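Local coordinates for tRNA-splicing endonuclease (Sulfolobus tokodaii, PDB 2CV8), which probably removes introns from pre-tRNA by cutting at both splice sites, leaving 2',3'-cyclic phosphate and 5'-hydroxyl ends, at residues 19-24 with 54-59; 31-36 with 42-47; 48-53 with 81-86; 91-96 with 130-135; 102-107 with 112-117. One frame throughout, in Å; residues are numbered along the deposited sequence.

Contacts 1 and 2 lie in the N-terminal domain and contacts 4 and 5 in the catalytic C-terminal domain, while contact 3 joins the start of helix 50-58 to the end of helix 73-83. Contact 2 falls within the chain loop that contact 1 closes, just as contact 5 falls within that of contact 4. Helix 50-58 serves contacts 1 and 3, and strand 46-49 serves 2 and 3. Strands 114-117 and 128-134, neighbours in one sheet, bring the centres of contacts 4 and 5 to 11 Å, whereas those of 2 and 4 are 26 Å apart. Arg86, just before helix 87-99, bonds to Asp113 and Ala132, tying contact 3 to the sheet that carries the predicted active-site Tyr117.

Contact 1: 19-24 with 54-59; sequences RLIYKM and VYLVKK
Leu56 reaches out from helix 50-58 and divides its two methyls between Ile21 and Met24 of helix 15-25. The firmer half of the meeting is buried: CD1 of Leu56 lies 3.7 Å from CG2 of Ile21, the two branched side chains set at a slant to each other. Ile21 presents this methyl because its CG1 branch turns beside the backbone N (chi1 -61°), leaving CG2 next to the carbonyl carbon. Branched aliphatic residues suit the place, since the helices stay well apart, with 9.0 Å between the CA atoms of Ile21 and Leu56, and side chains must span the interval. Each helix follows a strand of the N-terminal mixed sheet, 9-12 and 46-49, which are antiparallel neighbours; Leu48 of the latter packs on both Ile21 and Leu56 and fills in beside the pair.

The other half is looser and borders solvent. Met24, present as selenomethionine and poorly ordered, runs past Leu56 in the opposite direction, and its CE comes within 4.1 Å of Leu56 CD2. A long, unbranched, flexible side chain tolerates such a margin. Just after the end of helix 50-58, Lys59 lays its CG over one face of the Tyr55 ring, toward the rim. Lys59 NZ forms a salt bridge with Glu99, and Tyr55 OH bonds to the same carboxylate.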
# COMPACT_ATOMS: atom_id res chain seq x y z
N ARG B 19 3.50 29.10 23.27
CA ARG B 19 4.91 28.89 22.96
C ARG B 19 5.54 27.70 23.69
O ARG B 19 6.46 27.08 23.16
CB ARG B 19 5.71 30.15 23.30
CG ARG B 19 5.47 31.30 22.34
CD ARG B 19 6.22 32.54 22.77
NE ARG B 19 6.11 33.61 21.77
CZ ARG B 19 6.64 34.82 21.93
NH1 ARG B 19 7.30 35.12 23.03
NH2 ARG B 19 6.51 35.72 20.96
N LEU B 20 5.05 27.40 24.89
CA LEU B 20 5.57 26.27 25.66
C LEU B 20 5.09 24.95 25.06
O LEU B 20 5.90 24.05 24.80
CB LEU B 20 5.13 26.38 27.12
CG LEU B 20 5.61 27.63 27.86
CD1 LEU B 20 5.18 27.56 29.31
CD2 LEU B 20 7.13 27.75 27.76
N ILE B 21 3.79 24.85 24.84
CA ILE B 21 3.19 23.65 24.26
C ILE B 21 3.82 23.35 22.89
O ILE B 21 4.00 22.19 22.51
CB ILE B 21 1.67 23.83 24.09
CG1 ILE B 21 1.01 24.06 25.46
CG2 ILE B 21 1.07 22.60 23.41
CD1 ILE B 21 -0.45 24.44 25.42
N TYR B 22 4.17 24.41 22.17
CA TYR B 22 4.77 24.25 20.85
C TYR B 22 6.22 23.83 21.00
O TYR B 22 6.72 23.01 20.25
CB TYR B 22 4.69 25.56 20.08
CG TYR B 22 5.12 25.43 18.64
CD1 TYR B 22 4.30 24.79 17.70
CD2 TYR B 22 6.34 25.93 18.21
CE1 TYR B 22 4.70 24.64 16.37
CE2 TYR B 22 6.75 25.78 16.88
CZ TYR B 22 5.92 25.15 15.97
OH TYR B 22 6.33 25.03 14.66
N LYS B 23 6.90 24.41 21.98
CA LYS B 23 8.30 24.07 22.22
C LYS B 23 8.42 22.59 22.58
O LYS B 23 9.32 21.90 22.09
CB LYS B 23 8.89 24.93 23.34
CG LYS B 23 9.68 26.13 22.85
CD LYS B 23 10.41 26.84 23.99
CE LYS B 23 11.36 27.90 23.45
NZ LYS B 23 10.67 28.95 22.66
N MSE B 24 7.50 22.12 23.42
CA MSE B 24 7.49 20.72 23.85
C MSE B 24 7.90 19.77 22.73
O MSE B 24 8.75 18.91 22.91
CB MSE B 24 6.09 20.33 24.36
CG MSE B 24 5.68 20.97 25.69
SE MSE B 24 3.91 20.38 26.29
CE MSE B 24 4.29 18.48 26.32
N VAL B 54 -6.10 15.56 22.70
CA VAL B 54 -6.39 14.34 23.43
C VAL B 54 -5.07 13.69 23.86
O VAL B 54 -4.97 13.16 24.97
CB VAL B 54 -7.24 13.35 22.55
CG1 VAL B 54 -7.41 12.01 23.26
CG2 VAL B 54 -8.61 13.95 22.28
N TYR B 55 -4.06 13.74 23.00
CA TYR B 55 -2.77 13.16 23.34
C TYR B 55 -2.15 13.89 24.53
O TYR B 55 -1.80 13.26 25.53
CB TYR B 55 -1.80 13.24 22.15
CG TYR B 55 -0.45 12.61 22.45
CD1 TYR B 55 -0.37 11.26 22.79
CD2 TYR B 55 0.72 13.36 22.43
CE1 TYR B 55 0.85 10.68 23.11
CE2 TYR B 55 1.95 12.78 22.75
CZ TYR B 55 2.00 11.44 23.09
OH TYR B 55 3.19 10.85 23.43
N LEU B 56 -2.04 15.22 24.41
CA LEU B 56 -1.47 16.04 25.47
C LEU B 56 -2.20 15.88 26.80
O LEU B 56 -1.57 15.85 27.87
CB LEU B 56 -1.46 17.51 25.05
CG LEU B 56 -0.51 17.82 23.89
CD1 LEU B 56 -0.58 19.30 23.55
CD2 LEU B 56 0.91 17.40 24.25
N VAL B 57 -3.52 15.78 26.75
CA VAL B 57 -4.28 15.59 27.97
C VAL B 57 -3.84 14.28 28.61
O VAL B 57 -3.49 14.23 29.79
CB VAL B 57 -5.79 15.53 27.69
CG1 VAL B 57 -6.50 14.89 28.87
CG2 VAL B 57 -6.33 16.93 27.42
N LYS B 58 -3.85 13.21 27.82
CA LYS B 58 -3.45 11.90 28.30
C LYS B 58 -2.03 11.94 28.85
O LYS B 58 -1.69 11.18 29.75
CB LYS B 58 -3.53 10.89 27.15
CG LYS B 58 -3.12 9.47 27.52
CD LYS B 58 -2.79 8.69 26.25
CE LYS B 58 -2.31 7.28 26.55
NZ LYS B 58 -3.42 6.38 26.97
N LYS B 59 -1.20 12.82 28.31
CA LYS B 59 0.19 12.94 28.75
C LYS B 59 0.30 13.81 29.99
O LYS B 59 1.41 14.02 30.51
CB LYS B 59 1.07 13.53 27.64
CG LYS B 59 1.16 12.70 26.37
CD LYS B 59 1.54 11.25 26.63
CE LYS B 59 2.86 11.13 27.35
NZ LYS B 59 3.28 9.70 27.44

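Contact 2: 31-36 with 42-47; sequences IGISKP and INSELI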
# COMPACT_ATOMS: atom_id res chain seq x y z
N ILE B 31 -2.10 30.71 14.66
CA ILE B 31 -3.03 31.37 13.74
C ILE B 31 -2.34 32.44 12.90
O ILE B 31 -1.74 33.37 13.44
CB ILE B 31 -4.17 32.06 14.54
CG1 ILE B 31 -4.94 31.01 15.35
CG2 ILE B 31 -5.07 32.84 13.59
CD1 ILE B 31 -6.29 31.51 15.85
N GLY B 32 -2.42 32.32 11.57
CA GLY B 32 -1.80 33.32 10.71
C GLY B 32 -0.45 32.93 10.14
O GLY B 32 -0.08 33.38 9.06
N ILE B 33 0.30 32.10 10.87
CA ILE B 33 1.60 31.62 10.42
C ILE B 33 1.38 30.20 9.92
O ILE B 33 0.43 29.54 10.34
CB ILE B 33 2.63 31.51 11.55
CG1 ILE B 33 2.43 32.63 12.57
CG2 ILE B 33 4.04 31.57 10.97
CD1 ILE B 33 3.43 32.56 13.71
N SER B 34 2.24 29.72 9.04
CA SER B 34 2.09 28.36 8.55
C SER B 34 2.84 27.41 9.48
O SER B 34 2.24 26.55 10.13
CB SER B 34 2.63 28.25 7.13
OG SER B 34 1.88 29.07 6.25
N LYS B 35 4.15 27.57 9.54
CA LYS B 35 4.96 26.74 10.40
C LYS B 35 6.18 27.50 10.89
O LYS B 35 7.15 27.72 10.16
CB LYS B 35 5.38 25.46 9.67
CG LYS B 35 4.31 24.36 9.72
CD LYS B 35 4.77 23.08 9.03
CE LYS B 35 3.86 21.90 9.38
NZ LYS B 35 2.42 22.12 9.03
N PRO B 36 6.14 27.93 12.16
CA PRO B 36 7.18 28.68 12.87
C PRO B 36 8.49 27.90 13.00
O PRO B 36 8.49 26.73 13.41
CB PRO B 36 6.56 28.93 14.24
CG PRO B 36 5.10 28.86 13.99
CD PRO B 36 4.96 27.74 13.03
N ILE B 42 6.19 32.89 17.56
CA ILE B 42 4.75 32.70 17.72
C ILE B 42 4.16 33.84 18.54
O ILE B 42 4.59 34.09 19.67
CB ILE B 42 4.42 31.35 18.44
CG1 ILE B 42 4.83 30.16 17.56
CG2 ILE B 42 2.92 31.28 18.76
CD1 ILE B 42 4.61 28.79 18.21
N ASN B 43 3.16 34.53 17.99
CA ASN B 43 2.52 35.64 18.68
C ASN B 43 1.02 35.55 18.62
O ASN B 43 0.31 36.44 19.09
CB ASN B 43 2.94 36.97 18.07
CG ASN B 43 4.40 37.27 18.28
OD1 ASN B 43 5.27 36.75 17.57
ND2 ASN B 43 4.69 38.10 19.28
N SER B 44 0.53 34.47 18.03
CA SER B 44 -0.90 34.28 17.93
C SER B 44 -1.27 32.98 18.62
O SER B 44 -0.45 32.09 18.75
CB SER B 44 -1.33 34.25 16.46
OG SER B 44 -0.64 33.24 15.75
N GLU B 45 -2.52 32.90 19.07
CA GLU B 45 -3.03 31.72 19.76
C GLU B 45 -2.66 30.43 19.06
O GLU B 45 -2.74 30.31 17.85
CB GLU B 45 -4.56 31.82 19.90
CG GLU B 45 -5.27 32.52 18.76
CD GLU B 45 -5.39 34.01 18.98
OE1 GLU B 45 -6.13 34.67 18.22
OE2 GLU B 45 -4.75 34.53 19.91
N LEU B 46 -2.24 29.46 19.85
CA LEU B 46 -1.84 28.16 19.34
C LEU B 46 -3.10 27.35 19.10
O LEU B 46 -3.98 27.29 19.96
CB LEU B 46 -0.93 27.47 20.37
CG LEU B 46 0.02 26.32 20.02
CD1 LEU B 46 -0.70 25.00 20.06
CD2 LEU B 46 0.65 26.59 18.65
N ILE B 47 -3.22 26.74 17.93
CA ILE B 47 -4.38 25.92 17.65
C ILE B 47 -4.04 24.44 17.56
O ILE B 47 -3.25 24.02 16.73
CB ILE B 47 -5.08 26.39 16.36
CG1 ILE B 47 -5.87 27.67 16.68
CG2 ILE B 47 -6.02 25.31 15.83
CD1 ILE B 47 -6.87 28.07 15.64
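Ile31 lies aslant both Glu45 and Ile47, while its backbone is held by Ser44 and Glu45. The setting is the connection between strands 29-30 and 46-49, antiparallel neighbours at one end of the N-terminal sheet; residues 31-36 carry the chain away from the first strand and 42-47 bring it back. Ile31 N donates to Glu45 O at 3.3 Å, nearly along the C=O axis, extending the pairing that Lys29 and Ile47 make.

The ethyl arm of Ile31, with CG1 anti to the carbonyl carbon (chi1 -60°), runs toward the returning segment. There its CD1 meets CG of Glu45 and, 3.5 Å away, CD1 of Ile47. The bend of Glu45 at chi2 lays its CG against Ile31 CD1. Between Ile31 and Ile47 the CG1-CD1 arms do the touching; an isoleucine has an ethyl arm long enough to reach across.

Ser44 points toward segment 31-36 with a short side chain, and its OG donates to Ile31 O at 2.6 Å, approaching with a tilt of 23° from the carbonyl plane. Exchanging Ser44 for an alanine removes the hydroxyl, which would probably deprive Ile31 O of this donor and leave the loop after Ile31 less firmly held. Gly32 itself has a positive phi, 100°, where a CB would press on the preceding carbonyl O.

Farther along, Pro36 crosses Ile42 with its compact, rigid ring: Pro36 CG lies 3.8 Å from Ile42 CG1.

Contact 3: 48-53 with 81-86; sequences LSLIEG and VTQIPR
Leu50 and Ile84 are brought together by their torsions: Leu50 CG lies beside the backbone N, chi1 -85°, with the chain then extended so that CD1 points across, and Ile84 folds back at chi2 (66°), swinging its CD1 to meet it. The two terminal methyls stand 3.5 Å apart, the side chains crossing at a slant. The meeting takes place at a strand-to-helix junction closed by a capping box. Strand 46-49 gives way to helix 50-58 at Ser49, the N-cap, whose OG accepts a weak bond from Glu52 N, while Glu52 OE1 accepts a weak one from Ser49 N at 3.3 Å. A serine suits this spot because its short hydroxyl can turn back over the first turn of the helix, and a glutamate three residues on has the length to return the bond. Leu50, the first residue of the helix, points toward helix 73-83, where it also packs on Leu76 and Ile79.

On the other side Ile84 is the first residue to leave the helical backbone after 73-83, so its branched side chain lies just where the chain turns toward Pro85 and Arg86. Arg86 is the N-cap position of helix 87-99, and its guanidinium forms a salt bridge with Asp113, tying the start of that helix to the bulged strand end at Asp113. Gln83, bent at chi2, sends its amide away and offers Leu50 just its aliphatic root, CB lying 4.1 Å from Leu50 CD1.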
# COMPACT_ATOMS: atom_id res chain seq x y z
N LEU B 48 -4.64 23.65 18.44
CA LEU B 48 -4.41 22.22 18.49
C LEU B 48 -5.62 21.46 17.98
O LEU B 48 -6.75 21.85 18.23
CB LEU B 48 -4.13 21.76 19.93
CG LEU B 48 -2.84 22.18 20.64
CD1 LEU B 48 -2.86 21.62 22.07
CD2 LEU B 48 -1.61 21.68 19.86
N SER B 49 -5.36 20.37 17.28
CA SER B 49 -6.43 19.53 16.76
C SER B 49 -6.83 18.59 17.88
O SER B 49 -6.07 18.40 18.83
CB SER B 49 -5.92 18.72 15.57
OG SER B 49 -4.87 17.84 15.95
N LEU B 50 -8.03 18.01 17.80
CA LEU B 50 -8.47 17.10 18.84
C LEU B 50 -7.47 15.97 19.04
O LEU B 50 -7.20 15.57 20.18
CB LEU B 50 -9.85 16.52 18.50
CG LEU B 50 -10.99 17.43 18.96
CD1 LEU B 50 -12.32 16.94 18.39
CD2 LEU B 50 -11.02 17.46 20.48
N ILE B 51 -6.90 15.46 17.95
CA ILE B 51 -5.92 14.38 18.06
C ILE B 51 -4.74 14.82 18.94
O ILE B 51 -4.31 14.07 19.81
CB ILE B 51 -5.42 13.95 16.66
CG1 ILE B 51 -6.54 13.20 15.94
CG2 ILE B 51 -4.22 13.05 16.77
CD1 ILE B 51 -6.16 12.75 14.55
N GLU B 52 -4.23 16.03 18.71
CA GLU B 52 -3.13 16.55 19.51
C GLU B 52 -3.57 16.82 20.95
O GLU B 52 -2.90 16.44 21.92
CB GLU B 52 -2.61 17.85 18.91
CG GLU B 52 -1.97 17.69 17.56
CD GLU B 52 -1.33 18.97 17.09
OE1 GLU B 52 -2.06 19.96 16.88
OE2 GLU B 52 -0.09 18.98 16.92
N GLY B 53 -4.71 17.49 21.10
CA GLY B 53 -5.22 17.80 22.42
C GLY B 53 -5.47 16.57 23.29
O GLY B 53 -5.10 16.54 24.46
N VAL B 81 -14.25 11.03 18.46
CA VAL B 81 -14.96 10.01 17.70
C VAL B 81 -16.15 10.61 16.98
O VAL B 81 -16.38 10.31 15.81
CB VAL B 81 -15.48 8.88 18.61
CG1 VAL B 81 -16.30 7.91 17.79
CG2 VAL B 81 -14.31 8.17 19.28
N THR B 82 -16.89 11.46 17.67
CA THR B 82 -18.07 12.12 17.10
C THR B 82 -17.74 13.19 16.04
O THR B 82 -18.33 13.22 14.95
CB THR B 82 -18.92 12.80 18.20
OG1 THR B 82 -19.39 11.81 19.12
CG2 THR B 82 -20.12 13.49 17.59
N GLN B 83 -16.79 14.06 16.36
CA GLN B 83 -16.39 15.14 15.46
C GLN B 83 -15.49 14.77 14.28
O GLN B 83 -15.75 15.15 13.14
CB GLN B 83 -15.71 16.25 16.26
CG GLN B 83 -16.53 16.78 17.42
CD GLN B 83 -17.92 17.17 16.98
OE1 GLN B 83 -18.09 17.93 16.03
NE2 GLN B 83 -18.93 16.65 17.67
N ILE B 84 -14.42 14.03 14.56
CA ILE B 84 -13.44 13.66 13.54
C ILE B 84 -13.59 12.27 12.90
O ILE B 84 -13.57 11.25 13.59
CB ILE B 84 -12.00 13.79 14.12
CG1 ILE B 84 -11.53 15.25 14.05
CG2 ILE B 84 -11.03 12.91 13.36
CD1 ILE B 84 -12.29 16.22 14.92
N PRO B 85 -13.73 12.22 11.57
CA PRO B 85 -13.86 10.94 10.86
C PRO B 85 -12.54 10.19 10.95
O PRO B 85 -11.47 10.77 10.78
CB PRO B 85 -14.17 11.37 9.42
CG PRO B 85 -14.81 12.71 9.57
CD PRO B 85 -13.97 13.35 10.65
N ARG B 86 -12.61 8.89 11.21
CA ARG B 86 -11.40 8.07 11.34
C ARG B 86 -10.58 8.43 12.58
O ARG B 86 -9.39 8.10 12.68
CB ARG B 86 -10.54 8.20 10.08
CG ARG B 86 -11.22 7.73 8.80
CD ARG B 86 -10.47 8.23 7.58
NE ARG B 86 -9.08 7.80 7.58
CZ ARG B 86 -8.05 8.58 7.27
NH1 ARG B 86 -8.25 9.85 6.93
NH2 ARG B 86 -6.81 8.10 7.31

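Contact 4: 91-96 with 130-135; sequences YSVYED and VIALDE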
# COMPACT_ATOMS: atom_id res chain seq x y z
N TYR B 91 -5.93 8.59 15.81
CA TYR B 91 -5.33 8.82 17.11
C TYR B 91 -4.40 7.65 17.46
O TYR B 91 -3.36 7.84 18.09
CB TYR B 91 -6.40 8.96 18.20
CG TYR B 91 -5.78 9.14 19.57
CD1 TYR B 91 -5.21 10.37 19.95
CD2 TYR B 91 -5.67 8.07 20.46
CE1 TYR B 91 -4.55 10.51 21.18
CE2 TYR B 91 -5.01 8.20 21.68
CZ TYR B 91 -4.45 9.42 22.03
OH TYR B 91 -3.80 9.55 23.24
N SER B 92 -4.77 6.45 17.04
CA SER B 92 -3.94 5.29 17.31
C SER B 92 -2.56 5.43 16.70
O SER B 92 -1.56 5.14 17.36
CB SER B 92 -4.61 4.01 16.79
OG SER B 92 -5.77 3.72 17.55
N VAL B 93 -2.49 5.88 15.45
CA VAL B 93 -1.19 6.06 14.81
C VAL B 93 -0.50 7.31 15.38
O VAL B 93 0.71 7.29 15.64
CB VAL B 93 -1.29 6.22 13.26
CG1 VAL B 93 0.11 6.31 12.65
CG2 VAL B 93 -2.02 5.05 12.64
N TYR B 94 -1.26 8.39 15.58
CA TYR B 94 -0.66 9.60 16.12
C TYR B 94 0.07 9.27 17.41
O TYR B 94 1.26 9.54 17.56
CB TYR B 94 -1.70 10.66 16.44
CG TYR B 94 -1.06 11.94 16.94
CD1 TYR B 94 -0.59 12.90 16.06
CD2 TYR B 94 -0.88 12.15 18.30
CE1 TYR B 94 0.05 14.04 16.52
CE2 TYR B 94 -0.23 13.28 18.77
CZ TYR B 94 0.24 14.22 17.88
OH TYR B 94 0.93 15.31 18.35
N GLU B 95 -0.69 8.70 18.35
CA GLU B 95 -0.18 8.33 19.66
C GLU B 95 1.01 7.38 19.60
O GLU B 95 2.06 7.65 20.19
CB GLU B 95 -1.30 7.68 20.47
CG GLU B 95 -0.90 7.29 21.86
CD GLU B 95 -1.98 6.48 22.54
OE1 GLU B 95 -2.28 5.38 22.03
OE2 GLU B 95 -2.52 6.96 23.56
N ASP B 96 0.85 6.27 18.88
CA ASP B 96 1.89 5.27 18.75
C ASP B 96 3.17 5.90 18.23
O ASP B 96 4.26 5.67 18.77
CB ASP B 96 1.43 4.16 17.81
CG ASP B 96 2.44 3.02 17.67
OD1 ASP B 96 3.17 2.98 16.65
OD2 ASP B 96 2.51 2.16 18.58
N VAL B 130 2.68 9.30 6.45
CA VAL B 130 1.93 8.14 6.90
C VAL B 130 0.44 8.31 6.68
O VAL B 130 -0.11 9.40 6.85
CB VAL B 130 2.16 7.86 8.43
CG1 VAL B 130 1.46 6.58 8.85
CG2 VAL B 130 3.65 7.75 8.75
N ILE B 131 -0.20 7.21 6.30
CA ILE B 131 -1.63 7.20 6.10
C ILE B 131 -2.18 6.11 6.99
O ILE B 131 -1.85 4.93 6.82
CB ILE B 131 -1.98 6.89 4.64
CG1 ILE B 131 -1.81 8.17 3.79
CG2 ILE B 131 -3.38 6.32 4.55
CD1 ILE B 131 -1.93 7.95 2.32
N ALA B 132 -2.99 6.51 7.97
CA ALA B 132 -3.57 5.56 8.91
C ALA B 132 -4.71 4.77 8.28
O ALA B 132 -5.52 5.31 7.52
CB ALA B 132 -4.06 6.29 10.15
N LEU B 133 -4.78 3.48 8.60
CA LEU B 133 -5.81 2.62 8.05
C LEU B 133 -6.34 1.61 9.06
O LEU B 133 -5.65 1.21 9.99
CB LEU B 133 -5.26 1.88 6.83
CG LEU B 133 -6.06 2.06 5.55
CD1 LEU B 133 -6.35 3.54 5.28
CD2 LEU B 133 -5.29 1.43 4.41
N ASP B 134 -7.59 1.23 8.84
CA ASP B 134 -8.28 0.25 9.67
C ASP B 134 -7.98 -1.06 8.95
O ASP B 134 -8.31 -1.25 7.79
CB ASP B 134 -9.76 0.62 9.69
CG ASP B 134 -10.65 -0.49 10.21
OD1 ASP B 134 -10.17 -1.40 10.92
OD2 ASP B 134 -11.85 -0.43 9.90
N GLU B 135 -7.24 -1.94 9.64
CA GLU B 135 -6.83 -3.21 9.05
C GLU B 135 -7.90 -3.90 8.22
O GLU B 135 -7.59 -4.53 7.20
CB GLU B 135 -6.33 -4.17 10.14
CG GLU B 135 -7.39 -4.57 11.16
CD GLU B 135 -6.85 -5.47 12.26
OE1 GLU B 135 -7.62 -5.80 13.19
OE2 GLU B 135 -5.66 -5.86 12.19
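Val93 of helix 87-99 sets its two methyls on Val130 and Ala132 of strand 128-134, and the meeting is wholly apolar. CG2 lies 3.4 Å from Ala132 CB, and CG1 lies 4.0 Å from Val130 CG1, the two valines crossing at a slant. With CG1 anti to the backbone N (chi1 -176°), Val93 straddles two residues that point to the same side of the strand. Alanine is apt opposite the helix: its single methyl lets the backbones come near, 6.4 Å between the CA atoms of Val93 and Ala132, while the valines fill the wider place alongside.

The polar bonds lie within each element or reach outside it. Within the helix Glu95 N donates to Tyr91 O at 2.8 Å. In the strand, Ala132 N bonds to Asp113 OD2 and its O accepts from Arg86.

Strand 128-134 is the middle strand of the five-stranded catalytic sheet, between 114-117 and 157-163, and Val93 also touches Phe114 and Val163 of those neighbours. On another flank of helix 87-99, Tyr91 and Tyr94 pack on helix 50-58, so this helix is wedged between the catalytic sheet and the N-terminal domain.

Contact 5: 102-107 with 112-117; sequences YVVRSG and ADFAVY
Val104 and Phe114 meet across a beta hairpin, strands 103-106 and 114-117, with one valine methyl, CG1, lodged 3.6 Å from CD2 of the ring. The ring also turns its edge, in plane, to Arg105 O. Were Phe114 replaced by an alanine, Val104 CG1 would probably lose its cover and a gap would open toward Tyr94 and Val93 of helix 87-99, which the ring fills. Val116 CG1 fits against Tyr102, whose CB and ring carbon CD2 cradle it.

On the other face the bumps are Val103, Arg105, Ala115 and Tyr117. Ala115, with only a methyl, makes room beside the long Arg105, whose CG lies 4.0 Å from CE1 of Tyr117; the guanidinium reaches on to Gly28 O. Gly107 sits where a CB would press on Phe114 O, and Asp113 and Phe114 form a classic bulge opposite Val130.

Paired backbone bonds at Val103-Tyr117 and Arg105-Ala115 fix the register, the one from Val103 N to Tyr117 O being straight, at 2.9 Å. Tyr117, a predicted active-site residue about 6 Å from the side chains of His125 and Lys156, is probably held in position partly by this pairing and by its ring's contacts with Val103 O and Arg105 CG.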
# COMPACT_ATOMS: atom_id res chain seq x y z
N TYR B 102 8.71 10.17 17.63
CA TYR B 102 8.72 10.94 16.40
C TYR B 102 7.93 12.23 16.64
O TYR B 102 7.15 12.33 17.59
CB TYR B 102 8.04 10.18 15.25
CG TYR B 102 8.67 8.86 14.85
CD1 TYR B 102 8.47 7.71 15.60
CD2 TYR B 102 9.45 8.76 13.69
CE1 TYR B 102 9.01 6.48 15.21
CE2 TYR B 102 9.99 7.54 13.29
CZ TYR B 102 9.77 6.40 14.05
OH TYR B 102 10.29 5.18 13.65
N VAL B 103 8.17 13.23 15.80
CA VAL B 103 7.44 14.48 15.87
C VAL B 103 6.43 14.31 14.74
O VAL B 103 6.79 14.16 13.58
CB VAL B 103 8.37 15.68 15.62
CG1 VAL B 103 7.59 16.99 15.63
CG2 VAL B 103 9.41 15.73 16.70
N VAL B 104 5.15 14.28 15.11
CA VAL B 104 4.07 14.08 14.15
C VAL B 104 3.30 15.34 13.80
O VAL B 104 2.73 15.99 14.66
CB VAL B 104 3.08 13.05 14.72
CG1 VAL B 104 2.00 12.73 13.69
CG2 VAL B 104 3.84 11.80 15.14
N ARG B 105 3.27 15.67 12.52
CA ARG B 105 2.56 16.84 12.04
C ARG B 105 1.50 16.39 11.05
O ARG B 105 1.43 15.22 10.68
CB ARG B 105 3.52 17.80 11.33
CG ARG B 105 4.67 18.32 12.18
CD ARG B 105 4.51 19.79 12.48
NE ARG B 105 3.86 20.02 13.77
CZ ARG B 105 3.15 21.10 14.08
NH1 ARG B 105 2.97 22.07 13.18
NH2 ARG B 105 2.62 21.22 15.29
N SER B 106 0.69 17.34 10.61
CA SER B 106 -0.35 17.06 9.63
C SER B 106 0.37 16.69 8.35
O SER B 106 1.44 17.22 8.07
CB SER B 106 -1.20 18.31 9.38
OG SER B 106 -2.23 18.07 8.45
N GLY B 107 -0.20 15.77 7.58
CA GLY B 107 0.43 15.39 6.33
C GLY B 107 -0.47 15.68 5.14
O GLY B 107 -0.22 15.20 4.04
N ALA B 112 -1.63 13.03 2.76
CA ALA B 112 -1.49 11.93 3.70
C ALA B 112 -2.02 12.42 5.04
O ALA B 112 -2.32 13.60 5.20
CB ALA B 112 -0.04 11.52 3.82
N ASP B 113 -2.13 11.51 6.01
CA ASP B 113 -2.62 11.89 7.32
C ASP B 113 -1.55 12.59 8.14
O ASP B 113 -1.79 13.65 8.71
CB ASP B 113 -3.11 10.66 8.08
CG ASP B 113 -4.33 10.03 7.44
OD1 ASP B 113 -5.29 10.78 7.15
OD2 ASP B 113 -4.32 8.79 7.24
N PHE B 114 -0.36 12.02 8.17
CA PHE B 114 0.71 12.61 8.96
C PHE B 114 2.03 12.81 8.23
O PHE B 114 2.31 12.15 7.23
CB PHE B 114 0.98 11.75 10.19
CG PHE B 114 -0.25 11.45 11.00
CD1 PHE B 114 -0.68 10.13 11.15
CD2 PHE B 114 -0.98 12.48 11.61
CE1 PHE B 114 -1.82 9.83 11.91
CE2 PHE B 114 -2.11 12.19 12.37
CZ PHE B 114 -2.54 10.87 12.52
N ALA B 115 2.82 13.74 8.76
CA ALA B 115 4.16 14.04 8.26
C ALA B 115 5.03 13.76 9.48
O ALA B 115 5.16 14.60 10.37
CB ALA B 115 4.27 15.48 7.85
N VAL B 116 5.60 12.57 9.54
CA VAL B 116 6.42 12.16 10.67
C VAL B 116 7.89 12.55 10.50
O VAL B 116 8.48 12.34 9.45
CB VAL B 116 6.31 10.65 10.88
CG1 VAL B 116 6.96 10.25 12.17
CG2 VAL B 116 4.85 10.24 10.88
N TYR B 117 8.46 13.12 11.57
CA TYR B 117 9.86 13.57 11.59
C TYR B 117 10.71 12.95 12.70
O TYR B 117 10.25 12.74 13.82
CB TYR B 117 9.94 15.08 11.81
CG TYR B 117 9.35 15.95 10.74
CD1 TYR B 117 7.96 16.05 10.58
CD2 TYR B 117 10.16 16.67 9.88
CE1 TYR B 117 7.41 16.85 9.59
CE2 TYR B 117 9.63 17.48 8.89
CZ TYR B 117 8.25 17.56 8.75
OH TYR B 117 7.72 18.31 7.74